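Fusarinine C esterase sidJ (Aspergillus fumigatus, PDB 6GUP) hydrolyses the ester bonds of the siderophore fusarinine C, yielding fusarinine and iron, but does not act on triacetylfusarinine C. Local coordinates at residues G84-D89 and V129-S134; S300-A305 and A313-N318; Q173-E178 and S220-A225. One frame throughout, in Å; residues are numbered along the deposited sequence.

Contact 1 of 3, residues G84-D89 and V129-S134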
loop_
_atom_site.group_PDB
_atom_site.type_symbol
_atom_site.label_atom_id
_atom_site.label_comp_id
_atom_site.label_asym_id
_atom_site.label_seq_id
_atom_site.Cartn_x
_atom_site.Cartn_y
_atom_site.Cartn_z
ATOM N N GLY A 84 12.083 -8.474 -10.604
ATOM C CA GLY A 84 11.365 -9.715 -10.886
ATOM C C GLY A 84 9.963 -9.662 -10.318
ATOM O O GLY A 84 9.487 -10.638 -9.735
ATOM N N HIS A 85 9.310 -8.514 -10.497
ATOM C CA HIS A 85 8.009 -8.231 -9.885
ATOM C C HIS A 85 6.816 -8.294 -10.850
ATOM O O HIS A 85 5.676 -8.433 -10.400
ATOM C CB HIS A 85 8.049 -6.865 -9.184
ATOM C CG HIS A 85 8.041 -5.694 -10.119
ATOM N ND1 HIS A 85 9.191 -5.151 -10.648
ATOM C CD2 HIS A 85 7.017 -4.960 -10.613
ATOM C CE1 HIS A 85 8.874 -4.135 -11.432
ATOM N NE2 HIS A 85 7.562 -3.999 -11.428
ATOM N N LEU A 86 7.068 -8.193 -12.158
ATOM C CA LEU A 86 5.984 -8.114 -13.149
ATOM C C LEU A 86 5.115 -9.373 -13.252
ATOM O O LEU A 86 3.921 -9.264 -13.534
ATOM C CB LEU A 86 6.522 -7.747 -14.541
ATOM C CG LEU A 86 6.953 -6.301 -14.811
ATOM C CD1 LEU A 86 7.332 -6.145 -16.277
ATOM C CD2 LEU A 86 5.858 -5.303 -14.452
ATOM N N ASP A 87 5.703 -10.552 -13.039
ATOM C CA ASP A 87 4.934 -11.808 -13.046
ATOM C C ASP A 87 3.888 -11.854 -11.929
ATOM O O ASP A 87 2.747 -12.254 -12.163
ATOM C CB ASP A 87 5.856 -13.036 -12.939
ATOM C CG ASP A 87 6.548 -13.387 -14.257
ATOM O OD1 ASP A 87 6.171 -12.856 -15.324
ATOM O OD2 ASP A 87 7.476 -14.222 -14.221
ATOM N N ARG A 88 4.286 -11.445 -10.726
ATOM C CA ARG A 88 3.378 -11.394 -9.575
ATOM C C ARG A 88 2.323 -10.291 -9.721
ATOM O O ARG A 88 1.160 -10.496 -9.369
ATOM C CB ARG A 88 4.178 -11.178 -8.296
ATOM C CG ARG A 88 3.392 -11.360 -7.003
ATOM C CD ARG A 88 4.282 -11.051 -5.812
ATOM N NE ARG A 88 4.852 -9.705 -5.927
ATOM C CZ ARG A 88 6.015 -9.297 -5.416
ATOM N NH1 ARG A 88 6.804 -10.115 -4.718
ATOM N NH2 ARG A 88 6.400 -8.037 -5.612
ATOM N N ASP A 89 2.745 -9.127 -10.218
ATOM C CA ASP A 89 1.830 -8.022 -10.558
ATOM C C ASP A 89 0.710 -8.496 -11.466
ATOM O O ASP A 89 -0.470 -8.242 -11.214
ATOM C CB ASP A 89 2.580 -6.899 -11.286
ATOM C CG ASP A 89 3.413 -6.048 -10.358
ATOM O OD1 ASP A 89 3.711 -6.488 -9.231
ATOM O OD2 ASP A 89 3.761 -4.920 -10.764
ATOM N N VAL A 129 0.688 -3.661 -17.891
ATOM C CA VAL A 129 -0.285 -3.819 -18.980
ATOM C C VAL A 129 0.312 -4.642 -20.127
ATOM O O VAL A 129 -0.288 -5.627 -20.557
ATOM C CB VAL A 129 -0.794 -2.449 -19.503
ATOM C CG1 VAL A 129 -1.715 -2.620 -20.709
ATOM C CG2 VAL A 129 -1.523 -1.692 -18.397
ATOM N N LEU A 130 1.488 -4.239 -20.610
ATOM C CA LEU A 130 2.169 -4.954 -21.700
ATOM C C LEU A 130 2.614 -6.361 -21.283
ATOM O O LEU A 130 2.550 -7.294 -22.084
ATOM C CB LEU A 130 3.370 -4.148 -22.222
ATOM C CG LEU A 130 4.179 -4.724 -23.396
ATOM C CD1 LEU A 130 3.295 -5.118 -24.572
ATOM C CD2 LEU A 130 5.235 -3.727 -23.850
ATOM N N HIS A 131 3.056 -6.504 -20.033
ATOM C CA HIS A 131 3.452 -7.805 -19.477
ATOM C C HIS A 131 2.246 -8.746 -19.345
ATOM O O HIS A 131 2.351 -9.934 -19.648
ATOM C CB HIS A 131 4.133 -7.611 -18.117
ATOM C CG HIS A 131 4.939 -8.785 -17.657
ATOM N ND1 HIS A 131 6.299 -8.877 -17.865
ATOM C CD2 HIS A 131 4.589 -9.892 -16.961
ATOM C CE1 HIS A 131 6.748 -9.999 -17.331
ATOM N NE2 HIS A 131 5.732 -10.632 -16.777
ATOM N N TYR A 132 1.109 -8.204 -18.906
ATOM C CA TYR A 132 -0.162 -8.948 -18.858
ATOM C C TYR A 132 -0.523 -9.527 -20.231
ATOM O O TYR A 132 -0.910 -10.694 -20.334
ATOM C CB TYR A 132 -1.298 -8.039 -18.353
ATOM C CG TYR A 132 -2.620 -8.733 -18.093
ATOM C CD1 TYR A 132 -3.520 -8.982 -19.133
ATOM C CD2 TYR A 132 -2.988 -9.117 -16.802
ATOM C CE1 TYR A 132 -4.734 -9.612 -18.898
ATOM C CE2 TYR A 132 -4.202 -9.747 -16.557
ATOM C CZ TYR A 132 -5.071 -9.989 -17.607
ATOM O OH TYR A 132 -6.272 -10.618 -17.374
ATOM N N LEU A 133 -0.382 -8.707 -21.271
ATOM C CA LEU A 133 -0.772 -9.083 -22.635
ATOM C C LEU A 133 0.244 -9.951 -23.385
ATOM O O LEU A 133 -0.155 -10.770 -24.212
ATOM C CB LEU A 133 -1.061 -7.826 -23.467
ATOM C CG LEU A 133 -2.245 -6.967 -23.017
ATOM C CD1 LEU A 133 -2.290 -5.670 -23.812
ATOM C CD2 LEU A 133 -3.554 -7.733 -23.149
ATOM N N SER A 134 1.537 -9.774 -23.108
ATOM C CA SER A 134 2.600 -10.343 -23.949
ATOM C C SER A 134 3.168 -11.689 -23.485
ATOM O O SER A 134 3.615 -12.483 -24.316
ATOM C CB SER A 134 3.745 -9.335 -24.093
ATOM O OG SER A 134 4.386 -9.093 -22.852
#
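A chi1 of -162° swings the imidazole of His131 away from its backbone N and across to Leu86 and Asp87, and Asp87, its CG anti to its carbonyl carbon, brings its carboxylate round to meet the ring. In this alpha/beta-hydrolase fold the pair ties the first turn of helix 86-108 to the last part of helix 125-134, which leads out of the probable nucleophile elbow (Gly121, Ser123, Gly125). His131 NE2 donates to Asp87 OD1 over 2.7 Å in a nearly straight bond (167°). The oxygen lies almost in the ring plane. The N-H arrives on the anti side of the carboxylate and somewhat out of its plane, the two planar groups being turned 54° apart. This His-carboxylate bond fixes the rotation of a buried ring, and the neighbouring negative charge would be expected to raise the ring's affinity for a second proton. Leu86 closes one face: its CB sits 3.5 Å from the centroid of the His131 ring, almost on the normal, in a CH-pi contact. The same leucine also packs on Gln127 and Cys128 one turn earlier in helix 125-134. Over the same face of the imidazole, Leu86 CD1 comes to 3.3 Å from His131 ND1.

Contact 2 of 3, residues S300-A305 and A313-N318; sequences SRWRNA and AIWDEN
The return from helix 295-307 to the edge strand 320-322 of the central sheet folds back on its own helix, and Trp315 of this loop lies against Arg303. The helix and loop belong to the beta-alpha-beta unit that joins strand 278-283 to its parallel neighbour 320-322. The arginine chain runs roughly perpendicular to the indole side chain. Its CG stands anti to the backbone N (chi1 172°), and the chain then runs extended, drawing its methylenes over one face of Trp315. Arg303 CB lies 3.6 Å from the centroid of the five-membered ring of Trp315, directly above it, as a CH-pi contact. Farther along, Arg303 CD is 3.5 Å from Trp315 CD1, beyond which the guanidinium continues with its plane only 18° from that of the indole. The six-membered end of the indole turns to the neighbouring residue, where Trp315 CZ3 touches Trp302 CB at 3.7 Å. The indole of Trp302 leads away from this contact, to stack on Phe265 and meet Phe252 and Phe282. In the loop, Trp315 N is held by Asp307 OD1, and Asp316 OD1 accepts from Asn318 N at 3.1 Å in an Asx turn. On the exposed side a water accepts from Arg303 NH2 and donates to Glu317 OE2, each at 2.8 Å. Arg303 NH2 and Glu317 OE2 themselves stay 5.0 Å apart. The opposite charges are thus bridged by a water without a direct salt bridge, and the segments meet largely through arginine methylenes on an aromatic face, while the charged end reaches the water.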
loop_
_atom_site.group_PDB
_atom_site.type_symbol
_atom_site.label_atom_id
_atom_site.label_comp_id
_atom_site.label_asym_id
_atom_site.label_seq_id
_atom_site.Cartn_x
_atom_site.Cartn_y
_atom_site.Cartn_z
ATOM N N SER A 300 5.398 4.610 -33.934
ATOM C CA SER A 300 5.238 3.877 -35.198
ATOM C C SER A 300 5.903 2.500 -35.154
ATOM O O SER A 300 5.372 1.537 -35.708
ATOM C CB SER A 300 5.783 4.689 -36.379
ATOM O OG SER A 300 7.147 5.021 -36.193
ATOM N N ARG A 301 7.059 2.413 -34.496
ATOM C CA ARG A 301 7.742 1.131 -34.294
ATOM C C ARG A 301 6.963 0.196 -33.359
ATOM O O ARG A 301 6.925 -1.015 -33.589
ATOM C CB ARG A 301 9.170 1.350 -33.784
ATOM C CG ARG A 301 10.079 1.986 -34.826
ATOM C CD ARG A 301 11.499 2.142 -34.319
ATOM N NE ARG A 301 12.152 0.836 -34.216
ATOM C CZ ARG A 301 12.748 0.324 -33.134
ATOM N NH1 ARG A 301 12.846 0.996 -31.983
ATOM N NH2 ARG A 301 13.284 -0.893 -33.217
ATOM N N TRP A 302 6.339 0.755 -32.320
ATOM C CA TRP A 302 5.435 -0.021 -31.459
ATOM C C TRP A 302 4.175 -0.446 -32.214
ATOM O O TRP A 302 3.724 -1.583 -32.066
ATOM C CB TRP A 302 5.041 0.758 -30.198
ATOM C CG TRP A 302 6.165 1.017 -29.227
ATOM C CD1 TRP A 302 7.440 0.517 -29.274
ATOM C CD2 TRP A 302 6.094 1.816 -28.042
ATOM N NE1 TRP A 302 8.168 0.974 -28.202
ATOM C CE2 TRP A 302 7.367 1.771 -27.428
ATOM C CE3 TRP A 302 5.080 2.575 -27.442
ATOM C CZ2 TRP A 302 7.652 2.457 -26.243
ATOM C CZ3 TRP A 302 5.365 3.257 -26.262
ATOM C CH2 TRP A 302 6.642 3.191 -25.675
ATOM N N ARG A 303 3.617 0.463 -33.016
ATOM C CA ARG A 303 2.463 0.148 -33.866
ATOM C C ARG A 303 2.770 -1.008 -34.816
ATOM O O ARG A 303 2.013 -1.979 -34.880
ATOM C CB ARG A 303 2.005 1.377 -34.670
ATOM C CG ARG A 303 0.931 1.062 -35.705
ATOM C CD ARG A 303 0.276 2.295 -36.299
ATOM N NE ARG A 303 -0.798 1.907 -37.216
ATOM C CZ ARG A 303 -1.690 2.733 -37.765
ATOM N NH1 ARG A 303 -1.676 4.041 -37.507
ATOM N NH2 ARG A 303 -2.618 2.240 -38.585
ATOM N N ASN A 304 3.877 -0.890 -35.544
ATOM C CA ASN A 304 4.285 -1.904 -36.523
ATOM C C ASN A 304 4.639 -3.251 -35.882
ATOM O O ASN A 304 4.383 -4.301 -36.473
ATOM C CB ASN A 304 5.453 -1.395 -37.380
ATOM C CG ASN A 304 5.042 -0.288 -38.341
ATOM O OD1 ASN A 304 3.979 -0.346 -38.962
ATOM N ND2 ASN A 304 5.893 0.724 -38.476
ATOM N N ALA A 305 5.223 -3.215 -34.683
ATOM C CA ALA A 305 5.454 -4.432 -33.897
ATOM C C ALA A 305 4.133 -5.053 -33.436
ATOM O O ALA A 305 3.932 -6.260 -33.580
ATOM C CB ALA A 305 6.347 -4.138 -32.700
ATOM N N ALA A 313 -4.769 -5.304 -36.894
ATOM C CA ALA A 313 -5.213 -3.942 -36.581
ATOM C C ALA A 313 -5.507 -3.816 -35.083
ATOM O O ALA A 313 -6.569 -3.335 -34.678
ATOM C CB ALA A 313 -6.438 -3.587 -37.412
ATOM N N ILE A 314 -4.544 -4.248 -34.271
ATOM C CA ILE A 314 -4.669 -4.229 -32.811
ATOM C C ILE A 314 -4.392 -2.828 -32.265
ATOM O O ILE A 314 -5.123 -2.339 -31.409
ATOM C CB ILE A 314 -3.725 -5.267 -32.156
ATOM C CG1 ILE A 314 -4.147 -6.681 -32.576
ATOM C CG2 ILE A 314 -3.738 -5.142 -30.631
ATOM C CD1 ILE A 314 -3.107 -7.747 -32.324
ATOM N N TRP A 315 -3.323 -2.203 -32.752
ATOM C CA TRP A 315 -2.956 -0.841 -32.359
ATOM C C TRP A 315 -4.091 0.141 -32.649
ATOM O O TRP A 315 -4.665 0.127 -33.742
ATOM C CB TRP A 315 -1.694 -0.410 -33.108
ATOM C CG TRP A 315 -1.163 0.936 -32.726
ATOM C CD1 TRP A 315 -1.483 2.132 -33.295
ATOM C CD2 TRP A 315 -0.206 1.220 -31.702
ATOM N NE1 TRP A 315 -0.791 3.148 -32.686
ATOM C CE2 TRP A 315 0.004 2.617 -31.705
ATOM C CE3 TRP A 315 0.497 0.429 -30.781
ATOM C CZ2 TRP A 315 0.888 3.245 -30.819
ATOM C CZ3 TRP A 315 1.378 1.054 -29.900
ATOM C CH2 TRP A 315 1.565 2.449 -29.927
ATOM N N ASP A 316 -4.416 0.975 -31.664
ATOM C CA ASP A 316 -5.413 2.022 -31.841
ATOM C C ASP A 316 -4.750 3.177 -32.578
ATOM O O ASP A 316 -3.801 3.774 -32.063
ATOM C CB ASP A 316 -5.969 2.498 -30.491
ATOM C CG ASP A 316 -7.321 3.189 -30.624
ATOM O OD1 ASP A 316 -7.561 3.881 -31.636
ATOM O OD2 ASP A 316 -8.153 3.035 -29.710
ATOM N N GLU A 317 -5.255 3.495 -33.771
ATOM C CA GLU A 317 -4.749 4.629 -34.559
ATOM C C GLU A 317 -4.864 5.968 -33.815
ATOM O O GLU A 317 -4.068 6.876 -34.052
ATOM C CB GLU A 317 -5.444 4.712 -35.928
ATOM C CG GLU A 317 -6.912 5.132 -35.901
ATOM C CD GLU A 317 -7.490 5.363 -37.288
ATOM O OE1 GLU A 317 -8.530 6.047 -37.385
ATOM O OE2 GLU A 317 -6.911 4.872 -38.282
ATOM N N ASN A 318 -5.843 6.071 -32.913
ATOM C CA ASN A 318 -6.001 7.244 -32.040
ATOM C C ASN A 318 -4.918 7.403 -30.956
ATOM O O ASN A 318 -4.953 8.376 -30.200
ATOM C CB ASN A 318 -7.398 7.247 -31.391
ATOM C CG ASN A 318 -8.512 7.500 -32.395
ATOM O OD1 ASN A 318 -8.358 8.282 -33.335
ATOM N ND2 ASN A 318 -9.649 6.844 -32.192
HETATM O O HOH W 1 -4.193 4.538 -38.942
#

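Contact 3 of 3, residues Q173-E178 and S220-A225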
loop_
_atom_site.group_PDB
_atom_site.type_symbol
_atom_site.label_atom_id
_atom_site.label_comp_id
_atom_site.label_asym_id
_atom_site.label_seq_id
_atom_site.Cartn_x
_atom_site.Cartn_y
_atom_site.Cartn_z
ATOM N N GLN A 173 19.388 8.222 -17.894
ATOM C CA GLN A 173 20.318 8.808 -18.879
ATOM C C GLN A 173 20.083 10.311 -19.081
ATOM O O GLN A 173 21.033 11.085 -19.209
ATOM C CB GLN A 173 20.201 8.092 -20.232
ATOM C CG GLN A 173 20.770 6.680 -20.257
ATOM C CD GLN A 173 20.479 5.941 -21.555
ATOM O OE1 GLN A 173 20.015 6.528 -22.535
ATOM N NE2 GLN A 173 20.756 4.642 -21.565
ATOM N N TRP A 174 18.810 10.700 -19.106
ATOM C CA TRP A 174 18.397 12.099 -19.252
ATOM C C TRP A 174 18.653 12.920 -17.983
ATOM O O TRP A 174 19.004 14.099 -18.070
ATOM C CB TRP A 174 16.916 12.139 -19.636
ATOM C CG TRP A 174 16.350 13.473 -20.021
ATOM C CD1 TRP A 174 15.199 14.018 -19.550
ATOM C CD2 TRP A 174 16.881 14.415 -20.968
ATOM N NE1 TRP A 174 14.970 15.239 -20.133
ATOM C CE2 TRP A 174 15.985 15.509 -21.011
ATOM C CE3 TRP A 174 18.016 14.437 -21.791
ATOM C CZ2 TRP A 174 16.195 16.621 -21.837
ATOM C CZ3 TRP A 174 18.228 15.547 -22.611
ATOM C CH2 TRP A 174 17.319 16.623 -22.627
ATOM N N VAL A 175 18.468 12.296 -16.818
ATOM C CA VAL A 175 18.835 12.900 -15.527
ATOM C C VAL A 175 20.351 13.128 -15.429
ATOM O O VAL A 175 20.785 14.179 -14.954
ATOM C CB VAL A 175 18.321 12.051 -14.331
ATOM C CG1 VAL A 175 18.991 12.436 -13.012
ATOM C CG2 VAL A 175 16.811 12.197 -14.200
ATOM N N LEU A 176 21.142 12.151 -15.870
ATOM C CA LEU A 176 22.605 12.291 -15.909
ATOM C C LEU A 176 23.080 13.333 -16.930
ATOM O O LEU A 176 24.127 13.949 -16.738
ATOM C CB LEU A 176 23.275 10.942 -16.195
ATOM C CG LEU A 176 23.119 9.861 -15.119
ATOM C CD1 LEU A 176 23.510 8.500 -15.674
ATOM C CD2 LEU A 176 23.939 10.191 -13.880
ATOM N N ALA A 177 22.319 13.514 -18.010
ATOM C CA ALA A 177 22.615 14.537 -19.018
ATOM C C ALA A 177 22.251 15.951 -18.553
ATOM O O ALA A 177 23.072 16.865 -18.656
ATOM C CB ALA A 177 21.897 14.215 -20.323
ATOM N N GLU A 178 21.028 16.118 -18.043
ATOM C CA GLU A 178 20.449 17.444 -17.751
ATOM C C GLU A 178 20.297 17.827 -16.273
ATOM O O GLU A 178 20.163 19.013 -15.964
ATOM C CB GLU A 178 19.073 17.554 -18.411
ATOM C CG GLU A 178 19.103 17.604 -19.930
ATOM C CD GLU A 178 19.785 18.843 -20.487
ATOM O OE1 GLU A 178 19.629 19.937 -19.905
ATOM O OE2 GLU A 178 20.475 18.721 -21.521
ATOM N N SER A 220 17.193 8.802 -4.767
ATOM C CA SER A 220 16.213 9.831 -5.154
ATOM C C SER A 220 16.797 11.018 -5.927
ATOM O O SER A 220 16.056 11.726 -6.613
ATOM C CB SER A 220 15.451 10.335 -3.928
ATOM O OG SER A 220 14.530 9.349 -3.510
ATOM N N LEU A 221 18.107 11.237 -5.811
ATOM C CA LEU A 221 18.800 12.243 -6.622
ATOM C C LEU A 221 18.851 11.864 -8.097
ATOM O O LEU A 221 18.848 12.744 -8.961
ATOM C CB LEU A 221 20.232 12.460 -6.127
ATOM C CG LEU A 221 20.420 12.922 -4.681
ATOM C CD1 LEU A 221 21.877 13.284 -4.443
ATOM C CD2 LEU A 221 19.509 14.089 -4.331
ATOM N N VAL A 222 18.921 10.563 -8.373
ATOM C CA VAL A 222 18.992 10.054 -9.745
ATOM C C VAL A 222 17.695 9.417 -10.251
ATOM O O VAL A 222 17.523 9.289 -11.464
ATOM C CB VAL A 222 20.184 9.073 -9.929
ATOM C CG1 VAL A 222 19.989 7.762 -9.164
ATOM C CG2 VAL A 222 20.437 8.806 -11.408
ATOM N N TYR A 223 16.791 9.028 -9.347
ATOM C CA TYR A 223 15.583 8.310 -9.741
ATOM C C TYR A 223 14.316 9.181 -9.631
ATOM O O TYR A 223 13.853 9.458 -8.522
ATOM C CB TYR A 223 15.450 7.009 -8.941
ATOM C CG TYR A 223 14.504 5.984 -9.548
ATOM C CD1 TYR A 223 14.411 5.796 -10.938
ATOM C CD2 TYR A 223 13.720 5.175 -8.732
ATOM C CE1 TYR A 223 13.553 4.855 -11.481
ATOM C CE2 TYR A 223 12.865 4.227 -9.276
ATOM C CZ TYR A 223 12.781 4.073 -10.645
ATOM O OH TYR A 223 11.930 3.134 -11.177
ATOM N N PRO A 224 13.765 9.626 -10.788
ATOM C CA PRO A 224 12.536 10.435 -10.885
ATOM C C PRO A 224 11.317 9.864 -10.164
ATOM O O PRO A 224 10.535 10.627 -9.593
ATOM C CB PRO A 224 12.259 10.467 -12.391
ATOM C CG PRO A 224 13.591 10.337 -13.019
ATOM C CD PRO A 224 14.391 9.453 -12.116
ATOM N N ALA A 225 11.154 8.542 -10.213
ATOM C CA ALA A 225 10.066 7.861 -9.501
ATOM C C ALA A 225 10.136 8.059 -7.981
ATOM O O ALA A 225 9.097 8.069 -7.317
ATOM C CB ALA A 225 10.056 6.378 -9.839
#
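The carbonyl oxygen of Val222 is met by both methyls of Val175, whose CG1 comes to 3.8 Å from Val222 O, with Val175 CG2 at 4.1 Å from the same oxygen. This is where helix 168-178 meets the weakly bonded end of helix 216-222 and the turn after it, within the helical insertion between strands 159-163 and 278-283 of the alpha/beta-hydrolase sheet, the place where such enzymes commonly carry a lid or cap. No hydrogen bond crosses between the segments, and Val222 O, buried by the contact, has no polar partner anywhere in the model; its neighbours here are methyl groups, an unfavourable setting for a carbonyl. A chi1 of 165° puts Val175 CG1 opposite the backbone N and CG2 opposite the carbonyl carbon, which turns CG1 to Val222 and CG2 toward Pro224. The CG1 branch also faces the previous peptide, Val175 CG1 being 4.1 Å from Leu221 O, and makes a looser apolar contact in which Val175 CG1 and Val222 CG2 are 4.2 Å apart. The CG2 branch turns to the proline, the side chains of Val175 and Pro224 running antiparallel, side by side. Helix 185-205 completes the apolar cluster, with Ile188 touching Val175 and Phe192 lying against both Leu176 and Val222. Val222 also packs on Ile172, one turn back along helix 168-178, so Val222 packs against both of these helices. Across the contact, the proline is met at its ring, where Val175 CG2 lies 3.9 Å from Pro224 CG.

The three contacts follow one another without interlocking along the chain, contact 1 first, then contact 3, then contact 2. Contacts 1 and 2 have centres 20 Å apart and nearest atoms about 7 Å apart; Phe265 spans this gap, packing on Leu130 of 129-134 and stacking with Trp302 of 300-305. Contact 3 lies farther off in the helical insertion, its centre 25 Å from that of contact 1 and 29 Å from that of contact 2. The probable catalytic triad of Ser123, Asp286 and His327 relates to two of them: Leu86 of contact 1 lies near the nucleophile elbow and Pro224 of contact 3 near the triad, neither touching.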